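Local coordinates for SAP-like pentraxin (Limulus polyphemus, PDB 3FLP), which assembles as doubly stacked rings of seven subunits, binds two calcium ions per subunit and, as an invertebrate pentraxin lectin, probably recognises sugars, at residues A[17-22]-A[142-147]. Numbering follows the deposited sequence.
Sequences PKFPHL and IGQEQD. With CA (calcium ion), chain O; CA (calcium ion), chain P.
Gln-144 reaches across to the loop leading into strand 21-24, where its NE2 donates a nearly straight hydrogen bond to Pro-20 O (3.0 Å, 172° at the hydrogen). The acceptor lies in the plane of the amide, although the donor stands tilted from the carbonyl plane. A bend at chi2 (-65°) carries the chain of Gln-144 across Phe-19 and Pro-20: CG meets His-21 CB at 3.6 Å, and the amide plane stands perpendicular to the Phe-19 ring, OE1 lying at the ring edge near its plane, 3.7 Å from Phe-19 CD2. His-21 turns its imidazole back on its own segment; with CG between the backbone N and the carbonyl carbon (chi1 72°), ND1 bonds in the ring plane to Phe-19 O at 2.9 Å. On the other side of Gly-143 from Gln-144, Ile-142 and Leu-22 form an antiparallel hydrogen-bonded pair, joining strands 21-24 and 139-142 within one sheet of the pentraxin beta-sandwich. Their side chains share a face and pack CB to CB at 4.0 Å, against Phe-11 of strand 7-11. Past Gln-144 the chain enters the double calcium site: Glu-145 OE1 and Asp-147 OD1 each bridge both ions, Gln-146 O binds one, and Asp-59, Asn-60, Glu-154 and Glu-157 supply the remaining protein ligands.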
loop_
_atom_site.group_PDB
_atom_site.type_symbol
_atom_site.label_atom_id
_atom_site.label_comp_id
_atom_site.label_asym_id
_atom_site.label_seq_id
_atom_site.Cartn_x
_atom_site.Cartn_y
_atom_site.Cartn_z
ATOM N N PRO A 17 10.139 -49.160 -36.906
ATOM C CA PRO A 17 11.147 -48.093 -36.965
ATOM C C PRO A 17 10.759 -46.784 -36.265
ATOM O O PRO A 17 11.388 -45.749 -36.500
ATOM C CB PRO A 17 11.318 -47.891 -38.462
ATOM C CG PRO A 17 9.891 -47.977 -38.932
ATOM C CD PRO A 17 9.330 -49.171 -38.141
ATOM N N LYS A 18 9.734 -46.819 -35.418
ATOM C CA LYS A 18 9.310 -45.608 -34.722
ATOM C C LYS A 18 9.929 -45.489 -33.329
ATOM O O LYS A 18 9.697 -46.334 -32.459
ATOM C CB LYS A 18 7.782 -45.552 -34.616
ATOM C CG LYS A 18 7.280 -44.325 -33.857
ATOM C CD LYS A 18 5.771 -44.364 -33.607
ATOM C CE LYS A 18 5.319 -43.187 -32.738
ATOM N NZ LYS A 18 3.848 -43.191 -32.469
ATOM N N PHE A 19 10.718 -44.434 -33.128
ATOM C CA PHE A 19 11.372 -44.192 -31.843
ATOM C C PHE A 19 11.087 -42.772 -31.335
ATOM O O PHE A 19 11.871 -41.848 -31.563
ATOM C CB PHE A 19 12.895 -44.384 -31.964
ATOM C CG PHE A 19 13.309 -45.733 -32.495
ATOM C CD1 PHE A 19 13.375 -45.968 -33.868
ATOM C CD2 PHE A 19 13.641 -46.767 -31.622
ATOM C CE1 PHE A 19 13.768 -47.219 -34.363
ATOM C CE2 PHE A 19 14.032 -48.018 -32.103
ATOM C CZ PHE A 19 14.096 -48.246 -33.474
ATOM N N PRO A 20 9.956 -42.575 -30.644
ATOM C CA PRO A 20 9.672 -41.223 -30.149
ATOM C C PRO A 20 10.818 -40.705 -29.276
ATOM O O PRO A 20 11.298 -41.410 -28.389
ATOM C CB PRO A 20 8.355 -41.400 -29.383
ATOM C CG PRO A 20 8.369 -42.858 -28.994
ATOM C CD PRO A 20 8.919 -43.528 -30.219
ATOM N N HIS A 21 11.264 -39.482 -29.540
ATOM C CA HIS A 21 12.364 -38.914 -28.770
ATOM C C HIS A 21 12.522 -37.417 -28.974
ATOM O O HIS A 21 11.896 -36.812 -29.840
ATOM C CB HIS A 21 13.695 -39.571 -29.164
ATOM C CG HIS A 21 14.194 -39.155 -30.517
ATOM N ND1 HIS A 21 13.638 -39.613 -31.694
ATOM C CD2 HIS A 21 15.191 -38.310 -30.879
ATOM C CE1 HIS A 21 14.271 -39.072 -32.721
ATOM N NE2 HIS A 21 15.220 -38.279 -32.253
ATOM N N LEU A 22 13.393 -36.836 -28.161
ATOM C CA LEU A 22 13.725 -35.425 -28.242
ATOM C C LEU A 22 15.244 -35.391 -28.385
ATOM O O LEU A 22 15.937 -36.255 -27.846
ATOM C CB LEU A 22 13.354 -34.685 -26.953
ATOM C CG LEU A 22 11.949 -34.792 -26.361
ATOM C CD1 LEU A 22 11.834 -33.812 -25.185
ATOM C CD2 LEU A 22 10.917 -34.468 -27.416
ATOM N N ILE A 142 16.434 -37.555 -25.335
ATOM C CA ILE A 142 15.528 -37.951 -24.263
ATOM C C ILE A 142 14.578 -39.048 -24.744
ATOM O O ILE A 142 13.989 -38.940 -25.820
ATOM C CB ILE A 142 14.668 -36.758 -23.774
ATOM C CG1 ILE A 142 15.564 -35.595 -23.336
ATOM C CG2 ILE A 142 13.778 -37.195 -22.616
ATOM C CD1 ILE A 142 16.444 -35.892 -22.150
ATOM N N GLY A 143 14.439 -40.104 -23.947
ATOM C CA GLY A 143 13.520 -41.173 -24.301
ATOM C C GLY A 143 14.098 -42.362 -25.044
ATOM O O GLY A 143 13.433 -43.395 -25.170
ATOM N N GLN A 144 15.320 -42.220 -25.551
ATOM C CA GLN A 144 15.980 -43.304 -26.268
ATOM C C GLN A 144 17.451 -43.341 -25.848
ATOM O O GLN A 144 17.981 -42.354 -25.341
ATOM C CB GLN A 144 15.897 -43.096 -27.794
ATOM C CG GLN A 144 14.495 -43.012 -28.408
ATOM C CD GLN A 144 13.693 -44.312 -28.294
ATOM O OE1 GLN A 144 14.253 -45.403 -28.191
ATOM N NE2 GLN A 144 12.378 -44.195 -28.333
ATOM N N GLU A 145 18.101 -44.482 -26.063
ATOM C CA GLU A 145 19.509 -44.665 -25.723
ATOM C C GLU A 145 20.307 -44.566 -27.029
ATOM O O GLU A 145 20.056 -45.326 -27.962
ATOM C CB GLU A 145 19.683 -46.052 -25.087
ATOM C CG GLU A 145 20.873 -46.224 -24.136
ATOM C CD GLU A 145 22.206 -46.339 -24.850
ATOM O OE1 GLU A 145 22.341 -47.212 -25.737
ATOM O OE2 GLU A 145 23.125 -45.559 -24.515
ATOM N N GLN A 146 21.251 -43.631 -27.104
ATOM C CA GLN A 146 22.062 -43.456 -28.318
ATOM C C GLN A 146 23.232 -44.435 -28.440
ATOM O O GLN A 146 23.951 -44.679 -27.469
ATOM C CB GLN A 146 22.661 -42.044 -28.376
ATOM C CG GLN A 146 21.680 -40.887 -28.331
ATOM C CD GLN A 146 22.385 -39.549 -28.132
ATOM O OE1 GLN A 146 22.905 -38.956 -29.079
ATOM N NE2 GLN A 146 22.421 -39.077 -26.884
ATOM N N ASP A 147 23.413 -44.990 -29.637
ATOM C CA ASP A 147 24.538 -45.878 -29.920
ATOM C C ASP A 147 25.381 -45.144 -30.956
ATOM O O ASP A 147 26.447 -45.600 -31.369
ATOM C CB ASP A 147 24.072 -47.232 -30.456
ATOM C CG ASP A 147 23.554 -48.133 -29.359
ATOM O OD1 ASP A 147 23.990 -47.952 -28.201
ATOM O OD2 ASP A 147 22.728 -49.026 -29.644
HETATM CA CA CA O . 24.707 -46.616 -26.309
HETATM CA CA CA P . 21.853 -49.083 -27.363
HETATM O O HOH W 1 20.267 -47.815 -28.578
HETATM O O HOH W 2 24.880 -48.758 -25.366
HETATM O O HOH W 3 22.901 -50.428 -25.727
#